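Local structure of ATP-dependent Clp protease proteolytic subunit (Plasmodium falciparum, 4GM2) at residues 41-44 with 45-49; 163-166 with 167-171. The protein forms the inactive subunit of the apicoplast-localized caseinolytic (Clp) protease complex of the malaria parasite, built on the peptidase S14 (ClpP) fold. All blocks are in the same frame, centred on the assembly; numbering follows the deposited sequence.

Interaction 1 (41-44 with 45-49)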
ATOM      1  N   ILE A  41       8.029  17.889   6.176  1.00 70.78           N
ATOM      2  CA  ILE A  41       6.882  18.756   6.456  1.00 66.84           C
ATOM      3  C   ILE A  41       7.074  20.129   5.818  1.00 67.26           C
ATOM      4  O   ILE A  41       6.158  20.650   5.178  1.00 64.79           O
ATOM      5  CB  ILE A  41       6.606  18.880   7.977  1.00 65.33           C
ATOM      6  CG1 ILE A  41       6.053  17.561   8.546  1.00 65.47           C
ATOM      7  CG2 ILE A  41       5.688  20.059   8.285  1.00 62.69           C
ATOM      8  CD1 ILE A  41       4.729  17.096   7.969  1.00 63.84           C
ATOM      9  N   SER A  42       8.267  20.701   5.979  1.00 71.19           N
ATOM     10  CA  SER A  42       8.571  22.015   5.409  1.00 71.40           C
ATOM     11  C   SER A  42       8.550  21.962   3.884  1.00 71.14           C
ATOM     12  O   SER A  42       8.189  22.937   3.224  1.00 73.80           O
ATOM     13  CB  SER A  42       9.902  22.566   5.939  1.00 72.52           C
ATOM     14  OG  SER A  42      10.975  21.666   5.727  1.00 76.46           O
ATOM     15  N   GLU A  43       8.914  20.808   3.337  1.00 72.59           N
ATOM     16  CA  GLU A  43       8.811  20.561   1.906  1.00 73.93           C
ATOM     17  C   GLU A  43       7.349  20.543   1.453  1.00 72.34           C
ATOM     18  O   GLU A  43       7.016  21.088   0.403  1.00 72.30           O
ATOM     19  CB  GLU A  43       9.497  19.245   1.562  1.00 80.22           C
ATOM     20  CG  GLU A  43       9.190  18.709   0.178  1.00 89.67           C
ATOM     21  CD  GLU A  43       9.553  17.248   0.056  1.00102.78           C
ATOM     22  OE1 GLU A  43      10.768  16.931   0.029  1.00104.71           O
ATOM     23  OE2 GLU A  43       8.618  16.417  -0.002  1.00108.22           O
ATOM     24  N   GLN A  44       6.487  19.926   2.258  1.00 70.85           N
ATOM     25  CA  GLN A  44       5.058  19.838   1.964  1.00 68.90           C
ATOM     26  C   GLN A  44       4.348  21.188   2.036  1.00 67.00           C
ATOM     27  O   GLN A  44       3.473  21.469   1.218  1.00 66.64           O
ATOM     28  CB  GLN A  44       4.378  18.851   2.906  1.00 70.54           C
ATOM     29  CG  GLN A  44       4.582  17.397   2.534  1.00 76.28           C
ATOM     30  CD  GLN A  44       4.082  16.448   3.607  1.00 81.66           C
ATOM     31  OE1 GLN A  44       3.253  16.815   4.448  1.00 84.43           O
ATOM     32  NE2 GLN A  44       4.583  15.219   3.585  1.00 83.06           N
ATOM     33  N   ILE A  45       4.716  22.007   3.021  1.00 63.82           N
ATOM     34  CA  ILE A  45       4.166  23.352   3.165  1.00 60.33           C
ATOM     35  C   ILE A  45       4.498  24.202   1.937  1.00 60.94           C
ATOM     36  O   ILE A  45       3.610  24.826   1.350  1.00 63.50           O
ATOM     37  CB  ILE A  45       4.666  24.035   4.454  1.00 59.09           C
ATOM     38  CG1 ILE A  45       4.130  23.293   5.684  1.00 59.85           C
ATOM     39  CG2 ILE A  45       4.248  25.501   4.494  1.00 57.57           C
ATOM     40  CD1 ILE A  45       4.860  23.606   6.976  1.00 59.65           C
ATOM     41  N   ILE A  46       5.769  24.212   1.544  1.00 60.08           N
ATOM     42  CA  ILE A  46       6.199  24.948   0.358  1.00 60.09           C
ATOM     43  C   ILE A  46       5.497  24.420  -0.898  1.00 61.19           C
ATOM     44  O   ILE A  46       5.014  25.204  -1.718  1.00 63.57           O
ATOM     45  CB  ILE A  46       7.736  24.936   0.197  1.00 61.39           C
ATOM     46  CG1 ILE A  46       8.385  25.751   1.321  1.00 63.17           C
ATOM     47  CG2 ILE A  46       8.149  25.498  -1.157  1.00 60.00           C
ATOM     48  CD1 ILE A  46       9.870  25.505   1.505  1.00 67.47           C
ATOM     49  N   SER A  47       5.420  23.097  -1.032  1.00 61.16           N
ATOM     50  CA  SER A  47       4.752  22.485  -2.178  1.00 61.90           C
ATOM     51  C   SER A  47       3.286  22.895  -2.272  1.00 61.65           C
ATOM     52  O   SER A  47       2.802  23.219  -3.355  1.00 61.17           O
ATOM     53  CB  SER A  47       4.872  20.965  -2.132  1.00 62.67           C
ATOM     54  OG  SER A  47       6.206  20.571  -2.373  1.00 67.17           O
ATOM     55  N   GLN A  48       2.596  22.889  -1.133  1.00 60.32           N
ATOM     56  CA  GLN A  48       1.192  23.257  -1.074  1.00 61.47           C
ATOM     57  C   GLN A  48       0.976  24.746  -1.325  1.00 63.20           C
ATOM     58  O   GLN A  48       0.005  25.132  -1.989  1.00 62.76           O
ATOM     59  CB  GLN A  48       0.587  22.845   0.261  1.00 63.57           C
ATOM     60  CG  GLN A  48       0.262  21.363   0.354  1.00 64.72           C
ATOM     61  CD  GLN A  48      -0.030  20.933   1.774  1.00 66.30           C
ATOM     62  OE1 GLN A  48      -1.020  21.352   2.372  1.00 70.23           O
ATOM     63  NE2 GLN A  48       0.835  20.100   2.324  1.00 67.01           N
ATOM     64  N   LEU A  49       1.883  25.572  -0.801  1.00 62.63           N
ATOM     65  CA  LEU A  49       1.868  27.013  -1.073  1.00 61.45           C
ATOM     66  C   LEU A  49       2.029  27.310  -2.563  1.00 61.94           C
ATOM     67  O   LEU A  49       1.235  28.063  -3.141  1.00 64.33           O
ATOM     68  CB  LEU A  49       2.933  27.744  -0.255  1.00 58.97           C
ATOM     69  CG  LEU A  49       2.561  28.028   1.203  1.00 60.62           C
ATOM     70  CD1 LEU A  49       3.773  28.511   1.986  1.00 59.50           C
ATOM     71  CD2 LEU A  49       1.414  29.025   1.309  1.00 60.79           C
TER
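Ile45 lays its CG1-CD1 arm over the carbonyl of Ile41 and crosses that residue's side chain at an angle, CD1 of Ile45 resting 3.9 Å from CG2 of Ile41. Both sit on helix 39-55, the crossover helix of the beta-alpha-beta unit that runs from strand 30-33 to strand 61-67 in the ClpP fold. The two branches meet because CG2 of Ile41 stands anti to the backbone N, while CG1 of Ile45 is swung back beside its own N (chi1 -66°), toward the preceding turn. Ile46 likewise sets CG1 over a carbonyl, 3.4 Å from Ser42 O. These isoleucines continue outward to different neighbours: Ile45 and Ile46 pack on Ile88 of helix 81-94, Ile41 on Leu33 of strand 30-33, and Ile46 also meets Phe32 of the second subunit.

Four i to i+4 backbone bonds hold the turns together, from Ile45 N to Ile41 O (2.9 Å) through Gln48 N to Gln44 O. On the side facing the second subunit, Glu43 O carries two bonds: Ser47 N and Ser47 OG, each 2.9 Å away, approach from opposite faces of the carbonyl plane. The carboxylate of Glu43 turns outward instead, OE1 being hydrogen-bonded to Ser34 OG of the second subunit, so this face of the helix takes part in subunit contact. Gln48 runs back alongside the previous turn, extended beyond CG, its NE2 3.8 Å from CB of Gln44.

Interaction 2 (163-166 with 167-171)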
ATOM      1  N   ILE A 163      16.269  37.174  13.523  1.00 82.71           N
ATOM      2  CA  ILE A 163      16.032  38.408  14.280  1.00 85.08           C
ATOM      3  C   ILE A 163      15.301  39.428  13.404  1.00 86.37           C
ATOM      4  O   ILE A 163      14.397  40.117  13.870  1.00 86.76           O
ATOM      5  CB  ILE A 163      17.341  39.008  14.844  1.00 87.09           C
ATOM      6  CG1 ILE A 163      17.931  38.088  15.922  1.00 88.50           C
ATOM      7  CG2 ILE A 163      17.097  40.396  15.424  1.00 88.65           C
ATOM      8  CD1 ILE A 163      19.306  38.496  16.414  1.00 90.48           C
ATOM      9  N   GLU A 164      15.688  39.488  12.130  1.00 88.89           N
ATOM     10  CA  GLU A 164      15.130  40.429  11.158  1.00 89.69           C
ATOM     11  C   GLU A 164      13.646  40.167  10.888  1.00 84.79           C
ATOM     12  O   GLU A 164      12.839  41.098  10.850  1.00 85.69           O
ATOM     13  CB  GLU A 164      15.928  40.347   9.857  1.00 95.44           C
ATOM     14  CG  GLU A 164      16.028  41.650   9.085  1.00105.74           C
ATOM     15  CD  GLU A 164      17.223  41.676   8.147  1.00113.04           C
ATOM     16  OE1 GLU A 164      17.013  41.905   6.937  1.00116.60           O
ATOM     17  OE2 GLU A 164      18.370  41.466   8.613  1.00114.29           O
ATOM     18  N   ILE A 165      13.301  38.894  10.704  1.00 79.10           N
ATOM     19  CA  ILE A 165      11.922  38.467  10.482  1.00 72.94           C
ATOM     20  C   ILE A 165      11.035  38.780  11.695  1.00 74.82           C
ATOM     21  O   ILE A 165       9.980  39.396  11.548  1.00 74.40           O
ATOM     22  CB  ILE A 165      11.858  36.964  10.113  1.00 70.17           C
ATOM     23  CG1 ILE A 165      12.539  36.725   8.758  1.00 69.19           C
ATOM     24  CG2 ILE A 165      10.421  36.455  10.098  1.00 68.22           C
ATOM     25  CD1 ILE A 165      12.837  35.274   8.443  1.00 67.54           C
ATOM     26  N   ILE A 166      11.472  38.372  12.888  1.00 74.99           N
ATOM     27  CA  ILE A 166      10.695  38.590  14.109  1.00 76.34           C
ATOM     28  C   ILE A 166      10.548  40.081  14.416  1.00 81.04           C
ATOM     29  O   ILE A 166       9.468  40.536  14.810  1.00 83.69           O
ATOM     30  CB  ILE A 166      11.291  37.835  15.315  1.00 76.97           C
ATOM     31  CG1 ILE A 166      11.299  36.330  15.043  1.00 75.66           C
ATOM     32  CG2 ILE A 166      10.497  38.125  16.584  1.00 79.04           C
ATOM     33  CD1 ILE A 166      12.176  35.532  15.984  1.00 77.62           C
ATOM     34  N   SER A 167      11.627  40.836  14.221  1.00 83.61           N
ATOM     35  CA  SER A 167      11.598  42.292  14.391  1.00 85.76           C
ATOM     36  C   SER A 167      10.576  42.965  13.475  1.00 85.33           C
ATOM     37  O   SER A 167       9.878  43.887  13.903  1.00 88.68           O
ATOM     38  CB  SER A 167      12.979  42.897  14.155  1.00 86.81           C
ATOM     39  OG  SER A 167      13.907  42.414  15.104  1.00 90.35           O
ATOM     40  N   LYS A 168      10.497  42.500  12.228  1.00 82.05           N
ATOM     41  CA  LYS A 168       9.544  43.031  11.256  1.00 82.75           C
ATOM     42  C   LYS A 168       8.105  42.659  11.607  1.00 82.01           C
ATOM     43  O   LYS A 168       7.217  43.510  11.558  1.00 84.58           O
ATOM     44  CB  LYS A 168       9.885  42.560   9.838  1.00 84.69           C
ATOM     45  CG  LYS A 168       9.270  43.423   8.739  1.00 91.84           C
ATOM     46  CD  LYS A 168       9.389  42.797   7.354  1.00 95.65           C
ATOM     47  CE  LYS A 168       8.237  41.843   7.060  1.00 97.54           C
ATOM     48  NZ  LYS A 168       8.303  41.280   5.682  1.00100.11           N
ATOM     49  N   ASN A 169       7.887  41.392  11.959  1.00 79.53           N
ATOM     50  CA  ASN A 169       6.556  40.873  12.286  1.00 77.63           C
ATOM     51  C   ASN A 169       5.925  41.540  13.507  1.00 79.66           C
ATOM     52  O   ASN A 169       4.715  41.776  13.541  1.00 82.51           O
ATOM     53  CB  ASN A 169       6.602  39.351  12.497  1.00 75.27           C
ATOM     54  CG  ASN A 169       6.985  38.584  11.238  1.00 72.61           C
ATOM     55  OD1 ASN A 169       7.123  39.156  10.158  1.00 72.88           O
ATOM     56  ND2 ASN A 169       7.158  37.275  11.378  1.00 69.25           N
ATOM     57  N   THR A 170       6.754  41.849  14.500  1.00 79.46           N
ATOM     58  CA  THR A 170       6.282  42.390  15.773  1.00 81.20           C
ATOM     59  C   THR A 170       6.377  43.915  15.846  1.00 83.76           C
ATOM     60  O   THR A 170       5.919  44.519  16.818  1.00 85.64           O
ATOM     61  CB  THR A 170       7.072  41.795  16.953  1.00 82.73           C
ATOM     62  OG1 THR A 170       8.467  42.074  16.777  1.00 84.16           O
ATOM     63  CG2 THR A 170       6.862  40.283  17.045  1.00 79.60           C
ATOM     64  N   GLU A 171       6.969  44.522  14.817  1.00 83.67           N
ATOM     65  CA  GLU A 171       7.187  45.974  14.741  1.00 85.49           C
ATOM     66  C   GLU A 171       8.064  46.482  15.881  1.00 87.37           C
ATOM     67  O   GLU A 171       7.760  47.496  16.510  1.00 90.61           O
ATOM     68  CB  GLU A 171       5.856  46.735  14.698  1.00 87.95           C
ATOM     69  CG  GLU A 171       5.090  46.577  13.396  1.00 88.99           C
ATOM     70  CD  GLU A 171       3.666  47.085  13.485  1.00 92.64           C
ATOM     71  OE1 GLU A 171       3.333  47.780  14.469  1.00 96.53           O
ATOM     72  OE2 GLU A 171       2.874  46.784  12.567  1.00 94.38           O
TER
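Ile166, Ser167 and Ile165 carry this contact in the last turns of helix 148-170, the long helix of the ClpP fold. Ser167 turns its hydroxyl back along the helix, OG beside its own backbone N (chi1 -63°), and donates to Ile163 O at 2.7 Å from above the carbonyl plane. Ser167 N reaches the same oxygen from the opposite face at 2.9 Å, so one carbonyl takes both donors of a single buried serine, which also packs on Thr174 and Ile177 of helix 174-180.

The pattern recurs one turn later at Ile166 O, which accepts from Thr170 N at 3.0 Å and from Thr170 OG1 at 2.7 Å, again from opposite faces. The CB bond of Ile166 is directed away from 167-171, although CB itself still touches Ser167 N (3.2 Å), and the side chain packs on Ile113 of helix 110-116. Next after Thr170, Glu171, with positive phi, leaves helical backbone angles.

Ile165 lies alongside Asn169, both side chains directed the same way, with CG2 of Ile165 3.6 Å from Asn169 ND2. That amide nitrogen is hydrogen-bonded to Ser116 OG and Ser117 OG, which tie this turn to the end of helix 110-116 and the residue just after it. The backbone N of Asn169 donates to Ile165 O at 2.9 Å.

Interaction 1 comes first along the chain, on helix 39-55, and interaction 2 follows near the end of helix 148-170; their centres are 23 Å apart, their nearest atoms about 12 Å, and they lie on opposite sides of the chain's centre without touching. Helix 81-94 bridges the distance: Ile45, Ile46 and Leu49 of interaction 1 and Ile165 and Lys168 of interaction 2 all pack on it. Residues 41-49 belong to the crossover between the first two strands of the five-stranded parallel sheet, and their helix also meets the second subunit. Residues 163-171 join helices 81-94, 110-116 and 174-180 within the subunit, so the two contacts belong to different parts of one ClpP-type domain.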